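Local atomic coordinates of probable glutathione reductase (Sinorhizobium meliloti, PDB entry 4DNA), a protein that probably catalyses the NADPH-dependent reduction of glutathione disulfide to glutathione, working as a homodimer with one FAD per subunit. Residues Glu162-Pro167 against Val183-Ile188; Phe324-Thr327 against Asn331-Thr334; Glu369-Glu374 against Cys427-Phe432. All coordinates share one frame; numbering follows the deposited sequence.

Contact 1: residues Glu162-Pro167 against Val183-Ile188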
loop_
_atom_site.group_PDB
_atom_site.type_symbol
_atom_site.label_atom_id
_atom_site.label_comp_id
_atom_site.label_asym_id
_atom_site.label_seq_id
_atom_site.Cartn_x
_atom_site.Cartn_y
_atom_site.Cartn_z
ATOM N N GLU A 162 -7.358 20.427 -21.473
ATOM C CA GLU A 162 -8.779 20.778 -21.353
ATOM C C GLU A 162 -9.584 19.754 -20.600
ATOM O O GLU A 162 -10.742 20.010 -20.263
ATOM C CB GLU A 162 -9.442 20.960 -22.711
ATOM C CG GLU A 162 -8.868 22.081 -23.535
ATOM C CD GLU A 162 -7.641 21.631 -24.262
ATOM O OE1 GLU A 162 -7.707 20.558 -24.906
ATOM O OE2 GLU A 162 -6.612 22.327 -24.161
ATOM N N ALA A 163 -9.001 18.590 -20.356
ATOM C CA ALA A 163 -9.780 17.499 -19.803
ATOM C C ALA A 163 -10.242 17.838 -18.399
ATOM O O ALA A 163 -11.428 17.714 -18.070
ATOM C CB ALA A 163 -8.982 16.215 -19.812
ATOM N N PHE A 164 -9.311 18.306 -17.578
ATOM C CA PHE A 164 -9.629 18.631 -16.198
ATOM C C PHE A 164 -10.680 19.723 -16.085
ATOM O O PHE A 164 -11.433 19.760 -15.103
ATOM C CB PHE A 164 -8.374 19.048 -15.439
ATOM C CG PHE A 164 -7.339 17.977 -15.354
ATOM C CD1 PHE A 164 -7.548 16.848 -14.559
ATOM C CD2 PHE A 164 -6.160 18.087 -16.067
ATOM C CE1 PHE A 164 -6.596 15.843 -14.481
ATOM C CE2 PHE A 164 -5.201 17.089 -15.992
ATOM C CZ PHE A 164 -5.417 15.970 -15.190
ATOM N N ASP A 165 -10.739 20.593 -17.091
ATOM C CA ASP A 165 -11.536 21.807 -16.998
ATOM C C ASP A 165 -12.669 21.918 -18.007
ATOM O O ASP A 165 -13.114 23.028 -18.300
ATOM C CB ASP A 165 -10.642 23.051 -17.114
ATOM C CG ASP A 165 -9.740 23.251 -15.911
ATOM O OD1 ASP A 165 -10.173 23.001 -14.764
ATOM O OD2 ASP A 165 -8.587 23.680 -16.116
ATOM N N LEU A 166 -13.147 20.796 -18.539
ATOM C CA LEU A 166 -14.301 20.865 -19.432
ATOM C C LEU A 166 -15.424 21.648 -18.742
ATOM O O LEU A 166 -15.654 21.471 -17.546
ATOM C CB LEU A 166 -14.790 19.473 -19.830
ATOM C CG LEU A 166 -13.862 18.659 -20.719
ATOM C CD1 LEU A 166 -14.306 17.214 -20.752
ATOM C CD2 LEU A 166 -13.848 19.231 -22.121
ATOM N N PRO A 167 -16.101 22.542 -19.483
ATOM C CA PRO A 167 -17.196 23.315 -18.892
ATOM C C PRO A 167 -18.380 22.463 -18.426
ATOM O O PRO A 167 -19.163 22.907 -17.583
ATOM C CB PRO A 167 -17.610 24.253 -20.035
ATOM C CG PRO A 167 -16.359 24.429 -20.826
ATOM C CD PRO A 167 -15.723 23.065 -20.809
ATOM N N VAL A 183 -5.185 5.577 -20.511
ATOM C CA VAL A 183 -5.864 4.616 -19.656
ATOM C C VAL A 183 -6.352 5.210 -18.336
ATOM O O VAL A 183 -7.414 4.824 -17.851
ATOM C CB VAL A 183 -5.089 3.301 -19.467
ATOM C CG1 VAL A 183 -4.841 2.653 -20.824
ATOM C CG2 VAL A 183 -3.781 3.526 -18.747
ATOM N N GLU A 184 -5.599 6.160 -17.777
ATOM C CA GLU A 184 -6.013 6.869 -16.570
ATOM C C GLU A 184 -7.312 7.642 -16.793
ATOM O O GLU A 184 -8.308 7.423 -16.102
ATOM C CB GLU A 184 -4.911 7.808 -16.104
ATOM C CG GLU A 184 -3.674 7.106 -15.550
ATOM C CD GLU A 184 -2.627 8.064 -14.983
ATOM O OE1 GLU A 184 -2.532 9.246 -15.444
ATOM O OE2 GLU A 184 -1.894 7.616 -14.069
ATOM N N PHE A 185 -7.312 8.530 -17.774
ATOM C CA PHE A 185 -8.503 9.296 -18.077
ATOM C C PHE A 185 -9.724 8.438 -18.373
ATOM O O PHE A 185 -10.792 8.679 -17.822
ATOM C CB PHE A 185 -8.230 10.285 -19.199
ATOM C CG PHE A 185 -7.698 11.580 -18.705
ATOM C CD1 PHE A 185 -8.547 12.506 -18.109
ATOM C CD2 PHE A 185 -6.347 11.864 -18.773
ATOM C CE1 PHE A 185 -8.066 13.704 -17.615
ATOM C CE2 PHE A 185 -5.859 13.067 -18.280
ATOM C CZ PHE A 185 -6.721 13.991 -17.710
ATOM N N ALA A 186 -9.555 7.426 -19.218
ATOM C CA ALA A 186 -10.635 6.506 -19.529
ATOM C C ALA A 186 -11.219 5.943 -18.260
ATOM O O ALA A 186 -12.436 5.848 -18.114
ATOM C CB ALA A 186 -10.148 5.390 -20.419
ATOM N N ASN A 187 -10.353 5.571 -17.331
ATOM C CA ASN A 187 -10.829 5.100 -16.040
ATOM C C ASN A 187 -11.482 6.201 -15.202
ATOM O O ASN A 187 -12.500 5.951 -14.553
ATOM C CB ASN A 187 -9.719 4.390 -15.282
ATOM C CG ASN A 187 -9.530 2.977 -15.769
ATOM O OD1 ASN A 187 -10.268 2.077 -15.373
ATOM N ND2 ASN A 187 -8.555 2.769 -16.643
ATOM N N ILE A 188 -10.914 7.406 -15.228
ATOM C CA ILE A 188 -11.496 8.508 -14.480
ATOM C C ILE A 188 -12.914 8.750 -15.009
ATOM O O ILE A 188 -13.889 8.657 -14.261
ATOM C CB ILE A 188 -10.620 9.790 -14.517
ATOM C CG1 ILE A 188 -9.397 9.628 -13.607
ATOM C CG2 ILE A 188 -11.400 11.001 -14.037
ATOM C CD1 ILE A 188 -8.228 10.500 -13.987
#
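F185 reaches from helix 180-191 to meet A163 of helix 160-163 and the next residue, F164. Helix 180-191 follows strand 172-176 of a four-stranded parallel sheet, and the glycine-rich turn between them is predicted to bind the nicotinamide nucleotide, as in the Rossmann-type domain of this family. The contact across the segments is wholly apolar and buried. CZ of F185 lies over one face of the F164 ring, displaced toward its rim, 3.5 Å from F164 CZ. The ring planes meet obliquely at 56°, with centroids 5.2 Å apart. F164 carries CG anti to its carbonyl carbon (chi1 -62°), which brings the far end of the ring toward F185. A163 CB points at the helix and sits 3.5 Å from F185 CE1; its single methyl suits a place where a large ring comes close, and M261 of strand 259-262 touches both residues. Phenylalanine fits at 185 because its flat apolar ring fills the ground between these partners and comes within about 4 Å of the bound FAD.

No polar bond crosses the contact; each segment is tied elsewhere or within itself. A type I turn runs from A163 to L166, and F164 O accepts from Y54 OH of helix 48-66, whose ring also meets F164 edge-to-face. E184 OE2 forms a salt bridge with NZ of K51, an FAD-binding residue, and accepts from F346 N. One turn of the helix has a double grip: V183 O receives N187 N at 3.1 Å and N187 ND2 at 2.6 Å, from opposite faces of its carbonyl plane.

Contact 2: residues Phe324-Thr327 against Asn331-Thr334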
loop_
_atom_site.group_PDB
_atom_site.type_symbol
_atom_site.label_atom_id
_atom_site.label_comp_id
_atom_site.label_asym_id
_atom_site.label_seq_id
_atom_site.Cartn_x
_atom_site.Cartn_y
_atom_site.Cartn_z
ATOM N N PHE A 324 22.051 18.646 -10.960
ATOM C CA PHE A 324 22.560 19.884 -11.525
ATOM C C PHE A 324 23.189 20.801 -10.452
ATOM O O PHE A 324 24.337 21.218 -10.599
ATOM C CB PHE A 324 21.493 20.649 -12.315
ATOM C CG PHE A 324 21.802 22.114 -12.443
ATOM C CD1 PHE A 324 22.835 22.551 -13.259
ATOM C CD2 PHE A 324 21.104 23.055 -11.692
ATOM C CE1 PHE A 324 23.145 23.894 -13.349
ATOM C CE2 PHE A 324 21.413 24.407 -11.780
ATOM C CZ PHE A 324 22.432 24.825 -12.611
ATOM N N ILE A 325 22.441 21.133 -9.396
ATOM C CA ILE A 325 22.971 21.978 -8.328
ATOM C C ILE A 325 24.311 21.435 -7.832
ATOM O O ILE A 325 25.277 22.179 -7.676
ATOM C CB ILE A 325 21.954 22.150 -7.171
ATOM C CG1 ILE A 325 21.394 23.578 -7.164
ATOM C CG2 ILE A 325 22.602 21.894 -5.810
ATOM C CD1 ILE A 325 20.399 23.883 -8.262
ATOM N N GLU A 326 24.354 20.125 -7.616
ATOM C CA GLU A 326 25.556 19.421 -7.194
ATOM C C GLU A 326 26.666 19.642 -8.227
ATOM O O GLU A 326 27.659 20.298 -7.917
ATOM C CB GLU A 326 25.244 17.925 -7.001
ATOM C CG GLU A 326 25.975 17.240 -5.846
ATOM C CD GLU A 326 25.473 17.644 -4.466
ATOM O OE1 GLU A 326 24.278 17.975 -4.327
ATOM O OE2 GLU A 326 26.277 17.621 -3.510
ATOM N N THR A 327 26.470 19.132 -9.451
ATOM C CA THR A 327 27.452 19.272 -10.531
ATOM C C THR A 327 27.987 20.700 -10.648
ATOM O O THR A 327 29.165 20.933 -10.427
ATOM C CB THR A 327 26.898 18.813 -11.902
ATOM O OG1 THR A 327 26.677 17.392 -11.901
ATOM C CG2 THR A 327 27.878 19.163 -13.018
ATOM N N ASN A 331 30.815 21.275 -6.863
ATOM C CA ASN A 331 31.961 20.616 -7.510
ATOM C C ASN A 331 31.977 19.103 -7.340
ATOM O O ASN A 331 33.032 18.475 -7.267
ATOM C CB ASN A 331 33.270 21.238 -7.028
ATOM C CG ASN A 331 33.306 22.733 -7.252
ATOM O OD1 ASN A 331 33.157 23.201 -8.383
ATOM N ND2 ASN A 331 33.488 23.494 -6.172
ATOM N N ASN A 332 30.778 18.539 -7.296
ATOM C CA ASN A 332 30.538 17.135 -7.049
ATOM C C ASN A 332 29.863 16.569 -8.313
ATOM O O ASN A 332 28.635 16.513 -8.395
ATOM C CB ASN A 332 29.660 17.032 -5.787
ATOM C CG ASN A 332 29.166 15.626 -5.493
ATOM O OD1 ASN A 332 29.527 14.656 -6.162
ATOM N ND2 ASN A 332 28.316 15.514 -4.475
ATOM N N PRO A 333 30.620 16.134 -9.295
ATOM C CA PRO A 333 29.961 15.753 -10.539
ATOM C C PRO A 333 29.375 14.377 -10.425
ATOM O O PRO A 333 30.082 13.401 -10.236
ATOM C CB PRO A 333 31.097 15.746 -11.554
ATOM C CG PRO A 333 32.177 16.557 -10.936
ATOM C CD PRO A 333 32.062 16.300 -9.469
ATOM N N THR A 334 28.064 14.311 -10.561
ATOM C CA THR A 334 27.356 13.066 -10.451
ATOM C C THR A 334 26.238 13.105 -11.462
ATOM O O THR A 334 25.756 14.164 -11.799
ATOM C CB THR A 334 26.788 12.915 -9.043
ATOM O OG1 THR A 334 26.180 14.141 -8.665
ATOM C CG2 THR A 334 27.896 12.642 -8.069
#
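The carboxylate of E326 and the amide of N332 stand almost perpendicular, their planes 86° apart. Above one face of the amide, displaced toward its nitrogen, lies E326 CG, 3.2 Å from N332 ND2. E326 OE2 is raised to the same side of that plane and accepts from N332 ND2 at 3.1 Å. The bond is bent, at 142°, and ND2 approaches OE2 on its anti side, somewhat out of the carboxylate plane. Two features make it possible: the bend of the E326 chain at chi2, which turns the carboxylate back toward N332, and the N332 side chain with CG anti to its backbone N (chi1 172°). Glutamate suits this surface site because its methylenes can lie against the amide while its charge stays near solvent; asparagine provides an amide N-H on a short side chain.

Here helix 314-329, which follows the five-stranded parallel sheet of the FAD-binding part, widens into a pi-type turn at 325-327 before it ends. N331 has a positive phi, in the left-handed region that asparagine tolerates better than most residues, and the chain then runs without regular structure alongside the helix. T327 and P333 come nearest in the backbone, their CA atoms 4.3 Å apart. P333 CB points away from the helix, and P333 CA lies 3.9 Å from T327 OG1. OG1 of T327 lies 3.4 Å from T334 O, at an angle too poor for a hydrogen bond; its partner is C323 O, one turn back in the helix, a common choice for a helical threonine. T334 OG1 makes a weak bond, 3.4 Å long, to N332 O. Toward the protein interior, I325 packs on L23 and A24 of helix 15-25, and F324 meets Y302 edge-to-face.

Contact 3: residues Glu369-Glu374 against Cys427-Phe432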
loop_
_atom_site.group_PDB
_atom_site.type_symbol
_atom_site.label_atom_id
_atom_site.label_comp_id
_atom_site.label_asym_id
_atom_site.label_seq_id
_atom_site.Cartn_x
_atom_site.Cartn_y
_atom_site.Cartn_z
ATOM N N GLU A 369 13.209 -17.419 -13.600
ATOM C CA GLU A 369 12.103 -18.015 -12.857
ATOM C C GLU A 369 11.044 -16.943 -12.653
ATOM O O GLU A 369 11.358 -15.783 -12.359
ATOM C CB GLU A 369 12.575 -18.623 -11.533
ATOM C CG GLU A 369 13.610 -19.736 -11.709
ATOM C CD GLU A 369 14.528 -19.975 -10.504
ATOM O OE1 GLU A 369 14.750 -19.059 -9.680
ATOM O OE2 GLU A 369 15.057 -21.103 -10.395
ATOM N N VAL A 370 9.789 -17.330 -12.857
ATOM C CA VAL A 370 8.659 -16.406 -12.752
ATOM C C VAL A 370 7.703 -16.875 -11.651
ATOM O O VAL A 370 7.370 -18.074 -11.547
ATOM C CB VAL A 370 7.929 -16.241 -14.100
ATOM C CG1 VAL A 370 6.718 -15.341 -13.955
ATOM C CG2 VAL A 370 8.877 -15.679 -15.146
ATOM N N TYR A 371 7.298 -15.915 -10.820
ATOM C CA TYR A 371 6.489 -16.186 -9.663
ATOM C C TYR A 371 5.200 -15.363 -9.786
ATOM O O TYR A 371 5.198 -14.156 -9.575
ATOM C CB TYR A 371 7.301 -15.886 -8.399
ATOM C CG TYR A 371 8.533 -16.798 -8.190
ATOM C CD1 TYR A 371 9.758 -16.521 -8.815
ATOM C CD2 TYR A 371 8.479 -17.918 -7.345
ATOM C CE1 TYR A 371 10.870 -17.325 -8.610
ATOM C CE2 TYR A 371 9.587 -18.730 -7.148
ATOM C CZ TYR A 371 10.777 -18.428 -7.787
ATOM O OH TYR A 371 11.885 -19.226 -7.611
ATOM N N ARG A 372 4.109 -16.031 -10.169
ATOM C CA ARG A 372 2.874 -15.360 -10.570
ATOM C C ARG A 372 1.742 -15.702 -9.618
ATOM O O ARG A 372 1.485 -16.867 -9.329
ATOM C CB ARG A 372 2.483 -15.765 -11.994
ATOM C CG ARG A 372 1.520 -14.807 -12.686
ATOM C CD ARG A 372 0.867 -15.397 -13.924
ATOM N NE ARG A 372 -0.097 -14.466 -14.521
ATOM C CZ ARG A 372 -1.423 -14.523 -14.364
ATOM N NH1 ARG A 372 -1.987 -15.480 -13.631
ATOM N NH2 ARG A 372 -2.199 -13.621 -14.950
ATOM N N ALA A 373 1.067 -14.670 -9.135
ATOM C CA ALA A 373 0.010 -14.830 -8.152
ATOM C C ALA A 373 -1.252 -14.188 -8.684
ATOM O O ALA A 373 -1.230 -13.028 -9.087
ATOM C CB ALA A 373 0.414 -14.176 -6.844
ATOM N N GLU A 374 -2.345 -14.938 -8.703
ATOM C CA GLU A 374 -3.603 -14.390 -9.168
ATOM C C GLU A 374 -4.709 -14.695 -8.179
ATOM O O GLU A 374 -4.939 -15.859 -7.853
ATOM C CB GLU A 374 -3.953 -14.949 -10.533
ATOM C CG GLU A 374 -4.802 -14.004 -11.373
ATOM C CD GLU A 374 -5.241 -14.639 -12.684
ATOM O OE1 GLU A 374 -5.711 -15.805 -12.634
ATOM O OE2 GLU A 374 -5.112 -13.972 -13.749
ATOM N N CYS A 427 17.999 -7.089 -4.144
ATOM C CA CYS A 427 17.453 -8.196 -3.353
ATOM C C CYS A 427 17.208 -9.488 -4.144
ATOM O O CYS A 427 16.835 -9.463 -5.336
ATOM C CB CYS A 427 16.191 -7.769 -2.597
ATOM S SG CYS A 427 16.534 -6.971 -0.998
ATOM N N THR A 428 17.412 -10.620 -3.478
ATOM C CA THR A 428 17.237 -11.917 -4.115
ATOM C C THR A 428 15.890 -12.500 -3.743
ATOM O O THR A 428 15.318 -12.110 -2.723
ATOM C CB THR A 428 18.339 -12.902 -3.699
ATOM O OG1 THR A 428 18.315 -13.087 -2.276
ATOM C CG2 THR A 428 19.704 -12.395 -4.127
ATOM N N LYS A 429 15.396 -13.440 -4.556
ATOM C CA LYS A 429 14.124 -14.138 -4.304
ATOM C C LYS A 429 14.166 -14.800 -2.934
ATOM O O LYS A 429 13.144 -15.037 -2.290
ATOM C CB LYS A 429 13.845 -15.175 -5.412
ATOM C CG LYS A 429 12.557 -15.999 -5.270
ATOM C CD LYS A 429 11.300 -15.138 -5.194
ATOM C CE LYS A 429 10.016 -15.937 -5.075
ATOM N NZ LYS A 429 9.870 -16.664 -3.790
ATOM N N ASP A 430 15.379 -15.069 -2.480
ATOM C CA ASP A 430 15.594 -15.651 -1.171
ATOM C C ASP A 430 15.331 -14.637 -0.055
ATOM O O ASP A 430 14.588 -14.971 0.867
ATOM C CB ASP A 430 16.963 -16.332 -1.115
ATOM C CG ASP A 430 17.116 -17.369 -2.221
ATOM O OD1 ASP A 430 16.510 -18.453 -2.116
ATOM O OD2 ASP A 430 17.787 -17.076 -3.226
ATOM N N ASP A 431 15.867 -13.411 -0.152
ATOM C CA ASP A 431 15.513 -12.339 0.803
ATOM C C ASP A 431 14.006 -12.262 0.993
ATOM O O ASP A 431 13.513 -12.091 2.125
ATOM C CB ASP A 431 15.971 -10.955 0.326
ATOM C CG ASP A 431 17.474 -10.857 0.122
ATOM O OD1 ASP A 431 18.224 -11.380 0.975
ATOM O OD2 ASP A 431 17.899 -10.239 -0.887
ATOM N N PHE A 432 13.282 -12.374 -0.125
ATOM C CA PHE A 432 11.822 -12.350 -0.094
ATOM C C PHE A 432 11.246 -13.513 0.716
ATOM O O PHE A 432 10.357 -13.302 1.541
ATOM C CB PHE A 432 11.230 -12.428 -1.493
ATOM C CG PHE A 432 11.101 -11.118 -2.195
ATOM C CD1 PHE A 432 12.225 -10.352 -2.506
ATOM C CD2 PHE A 432 9.858 -10.687 -2.634
ATOM C CE1 PHE A 432 12.099 -9.167 -3.203
ATOM C CE2 PHE A 432 9.731 -9.499 -3.343
ATOM C CZ PHE A 432 10.853 -8.737 -3.620
#
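K429 lays its side chain across one face of Y371. Its CB points toward strand 367-375, and CG, anti to the backbone N (chi1 179°), comes 3.9 Å from Y371 CZ near the hydroxyl end. CD passes 4.1 Å from Y371 CE1. CE settles over the middle of the ring, 3.4 Å from its centroid, in a CH-pi contact. The bend at chi4 leaves NZ over the same face, 4.3 Å from the centroid and 26° off the ring normal, a cation-pi arrangement; NZ also forms a salt bridge with D433 and a hydrogen bond to M449 O. Lysine suits the place by combining an apolar chain of methylenes with a charged tip, and tyrosine by pairing a broad face with a hydroxyl, which bonds R400. A serine in place of Y371 would probably cost the K429 chain its flat support and leave R400 without that hydroxyl partner. Strand 367-375 runs between strands 389-396 and 454-457 of the antiparallel sheet in the dimerisation domain. The short helix 429-433, begun by a capping box of T428 and D431, packs against that sheet through K429, while F432 touches I421 of the second subunit.

Overall arrangement
The three contacts follow one another along the chain without overlapping and share no helix or strand. Contact 1 comes first, between helix 160-163 and the helix after strand 172-176 of the four-stranded parallel sheet, close to the bound FAD. Contact 2 lies at the end of helix 314-329, the long helix that follows strand 301-303 of the five-stranded parallel sheet. Contacts 1 and 2 lie on opposite sides of the chain's centre, about 39 Å apart between centres. Contact 3 belongs to the antiparallel sheet of the dimerisation domain, about 17 Å from contact 1 and 22 Å from contact 2 between nearest atoms. Together they sample the nucleotide-binding, FAD-binding and dimer-forming parts of this disulfide oxidoreductase.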